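Local coordinates for putative peptide ABC-transport system periplasmic peptide-binding protein (Campylobacter jejuni, PDB 4OEV), which binds nickel(II) outside the cytoplasmic membrane for an ABC-type importer, here together with an oxalate ion, at residues A[274-279]-A[341-346]. Residues are numbered along the deposited sequence; the frame is centred on the assembly and turned at random.
With OXL (oxalate ion), chain D.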
loop_
_atom_site.group_PDB
_atom_site.type_symbol
_atom_site.label_atom_id
_atom_site.label_comp_id
_atom_site.label_asym_id
_atom_site.label_seq_id
_atom_site.Cartn_x
_atom_site.Cartn_y
_atom_site.Cartn_z
ATOM N N ASN A 274 20.562 8.569 -11.111
ATOM C CA ASN A 274 20.841 9.951 -10.750
ATOM C C ASN A 274 19.942 10.553 -9.680
ATOM O O ASN A 274 20.438 11.151 -8.726
ATOM C CB ASN A 274 20.824 10.804 -12.011
ATOM C CG ASN A 274 21.883 10.355 -13.010
ATOM O OD1 ASN A 274 23.046 10.140 -12.637
ATOM N ND2 ASN A 274 21.487 10.184 -14.273
ATOM N N LEU A 275 18.632 10.429 -9.825
ATOM C CA LEU A 275 17.748 11.028 -8.835
ATOM C C LEU A 275 17.723 10.244 -7.525
ATOM O O LEU A 275 17.793 10.826 -6.421
ATOM C CB LEU A 275 16.327 11.135 -9.382
ATOM C CG LEU A 275 15.257 11.631 -8.421
ATOM C CD1 LEU A 275 15.595 13.041 -7.919
ATOM C CD2 LEU A 275 13.932 11.597 -9.149
ATOM N N LEU A 276 17.672 8.925 -7.660
ATOM C CA LEU A 276 17.365 8.069 -6.529
ATOM C C LEU A 276 18.586 7.485 -5.907
ATOM O O LEU A 276 18.473 6.733 -4.938
ATOM C CB LEU A 276 16.436 6.949 -6.947
ATOM C CG LEU A 276 15.018 7.490 -6.959
ATOM C CD1 LEU A 276 14.126 6.579 -7.736
ATOM C CD2 LEU A 276 14.553 7.619 -5.518
ATOM N N HIS A 277 19.736 7.784 -6.504
ATOM C CA HIS A 277 21.038 7.480 -5.907
ATOM C C HIS A 277 21.147 6.029 -5.497
ATOM O O HIS A 277 21.660 5.722 -4.421
ATOM C CB HIS A 277 21.299 8.371 -4.693
ATOM C CG HIS A 277 21.114 9.834 -4.960
ATOM N ND1 HIS A 277 21.868 10.523 -5.888
ATOM C CD2 HIS A 277 20.282 10.744 -4.401
ATOM C CE1 HIS A 277 21.497 11.792 -5.900
ATOM N NE2 HIS A 277 20.536 11.953 -5.005
ATOM N N ASP A 278 20.599 5.152 -6.327
ATOM C CA ASP A 278 20.618 3.709 -6.067
ATOM C C ASP A 278 19.971 3.302 -4.700
ATOM O O ASP A 278 20.344 2.305 -4.068
ATOM C CB ASP A 278 22.068 3.205 -6.199
ATOM C CG ASP A 278 22.621 3.400 -7.632
ATOM O OD1 ASP A 278 21.884 3.080 -8.599
ATOM O OD2 ASP A 278 23.770 3.895 -7.792
ATOM N N TYR A 279 19.027 4.128 -4.249
ATOM C CA TYR A 279 18.058 3.754 -3.223
ATOM C C TYR A 279 16.808 3.234 -3.923
ATOM O O TYR A 279 15.678 3.360 -3.421
ATOM C CB TYR A 279 17.723 4.946 -2.345
ATOM C CG TYR A 279 18.109 4.742 -0.906
ATOM C CD1 TYR A 279 17.160 4.317 0.021
ATOM C CD2 TYR A 279 19.410 4.966 -0.469
ATOM C CE1 TYR A 279 17.490 4.117 1.354
ATOM C CE2 TYR A 279 19.759 4.774 0.879
ATOM C CZ TYR A 279 18.784 4.340 1.782
ATOM O OH TYR A 279 19.090 4.141 3.115
ATOM N N ASP A 341 5.719 15.515 -1.453
ATOM C CA ASP A 341 6.666 14.405 -1.698
ATOM C C ASP A 341 7.731 14.807 -2.740
ATOM O O ASP A 341 7.436 14.838 -3.956
ATOM C CB ASP A 341 5.917 13.169 -2.156
ATOM C CG ASP A 341 6.807 11.920 -2.224
ATOM O OD1 ASP A 341 8.042 12.066 -2.397
ATOM O OD2 ASP A 341 6.243 10.794 -2.091
ATOM N N PRO A 342 8.971 15.060 -2.267
ATOM C CA PRO A 342 9.980 15.633 -3.156
ATOM C C PRO A 342 10.354 14.656 -4.242
ATOM O O PRO A 342 10.701 15.123 -5.335
ATOM C CB PRO A 342 11.172 15.927 -2.243
ATOM C CG PRO A 342 11.051 14.904 -1.082
ATOM C CD PRO A 342 9.512 14.774 -0.912
ATOM N N LEU A 343 10.232 13.356 -3.971
ATOM C CA LEU A 343 10.578 12.337 -4.953
ATOM C C LEU A 343 9.620 12.394 -6.136
ATOM O O LEU A 343 10.035 12.376 -7.314
ATOM C CB LEU A 343 10.582 10.963 -4.310
ATOM C CG LEU A 343 10.877 9.831 -5.291
ATOM C CD1 LEU A 343 12.175 10.137 -6.024
ATOM C CD2 LEU A 343 11.032 8.549 -4.524
ATOM N N ARG A 344 8.341 12.537 -5.825
ATOM C CA ARG A 344 7.323 12.568 -6.876
ATOM C C ARG A 344 7.384 13.863 -7.663
ATOM O O ARG A 344 7.220 13.845 -8.895
ATOM C CB ARG A 344 5.924 12.360 -6.276
ATOM C CG ARG A 344 5.851 11.159 -5.362
ATOM C CD ARG A 344 4.411 10.721 -5.183
ATOM N NE ARG A 344 4.160 9.796 -4.066
ATOM C CZ ARG A 344 3.180 8.877 -4.054
ATOM N NH1 ARG A 344 2.972 8.103 -2.983
ATOM N NH2 ARG A 344 2.421 8.694 -5.132
ATOM N N VAL A 345 7.621 14.992 -6.987
ATOM C CA VAL A 345 7.816 16.257 -7.685
ATOM C C VAL A 345 8.990 16.161 -8.658
ATOM O O VAL A 345 8.877 16.605 -9.826
ATOM C CB VAL A 345 8.088 17.435 -6.715
ATOM C CG1 VAL A 345 8.536 18.684 -7.502
ATOM C CG2 VAL A 345 6.855 17.691 -5.830
ATOM N N SER A 346 10.109 15.594 -8.194
ATOM C CA SER A 346 11.288 15.440 -9.051
ATOM C C SER A 346 10.971 14.556 -10.239
ATOM O O SER A 346 11.332 14.850 -11.366
ATOM C CB SER A 346 12.467 14.862 -8.274
ATOM O OG SER A 346 13.022 15.854 -7.419
HETATM C C1 OXL D . -0.259 6.747 -4.054
HETATM C C2 OXL D . -1.590 6.029 -3.858
HETATM O O1 OXL D . 0.157 7.207 -5.200
HETATM O O2 OXL D . -2.509 6.355 -4.631
HETATM O O3 OXL D . 0.414 6.916 -3.017
HETATM O O4 OXL D . -1.814 5.251 -2.857
#
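Leu275, which packs on Leu343 and Ser346, also turns its backbone O to one face of the His277 ring, 3.1 Å above the plane and offset toward the rim; Tyr279 has a cation-pi partner in Arg235. The Arg344 guanidinium lies on the other side of the helix, with Asp341 and oxalate O1 at its edge. Arg344 NH1 bonds to oxalate O3 at 2.8 Å and Arg344 NH2 to oxalate O1 at 2.7 Å. A salt bridge joins Arg344 NE to Asp341 OD2 at 3.0 Å; OD2 lies in the guanidinium plane but is approached from above its own carboxylate plane. This second-shell link would help to fix the guanidinium's rotation, together with the oxalate and Leu381 O. Asp341 OD1 caps the helix, accepting from Leu343 N on its anti side.

The contact is almost wholly aliphatic. Leu343 CD1 touches Leu276 CD2 (3.5 Å) and Leu275 CD2 (3.9 Å) from directions about a right angle apart, and the Leu276 and Leu343 side chains cross about perpendicularly. With CG anti to the backbone N (chi1 175°), Leu275 extends to the helix and lays CD1 against Ser346 CB at 3.6 Å, Ser346 OG just behind. Leu275 also rests on Leu347 and Ile350, farther along the same helix. The type I' turn, closed by Tyr279 N to Leu276 O, leads into strand 280-282. The whole is leucine packing of a helix-to-strand turn on an N-capped helix, whose first turn supplies the oxalate-binding arginine of this family 5 solute-binding protein.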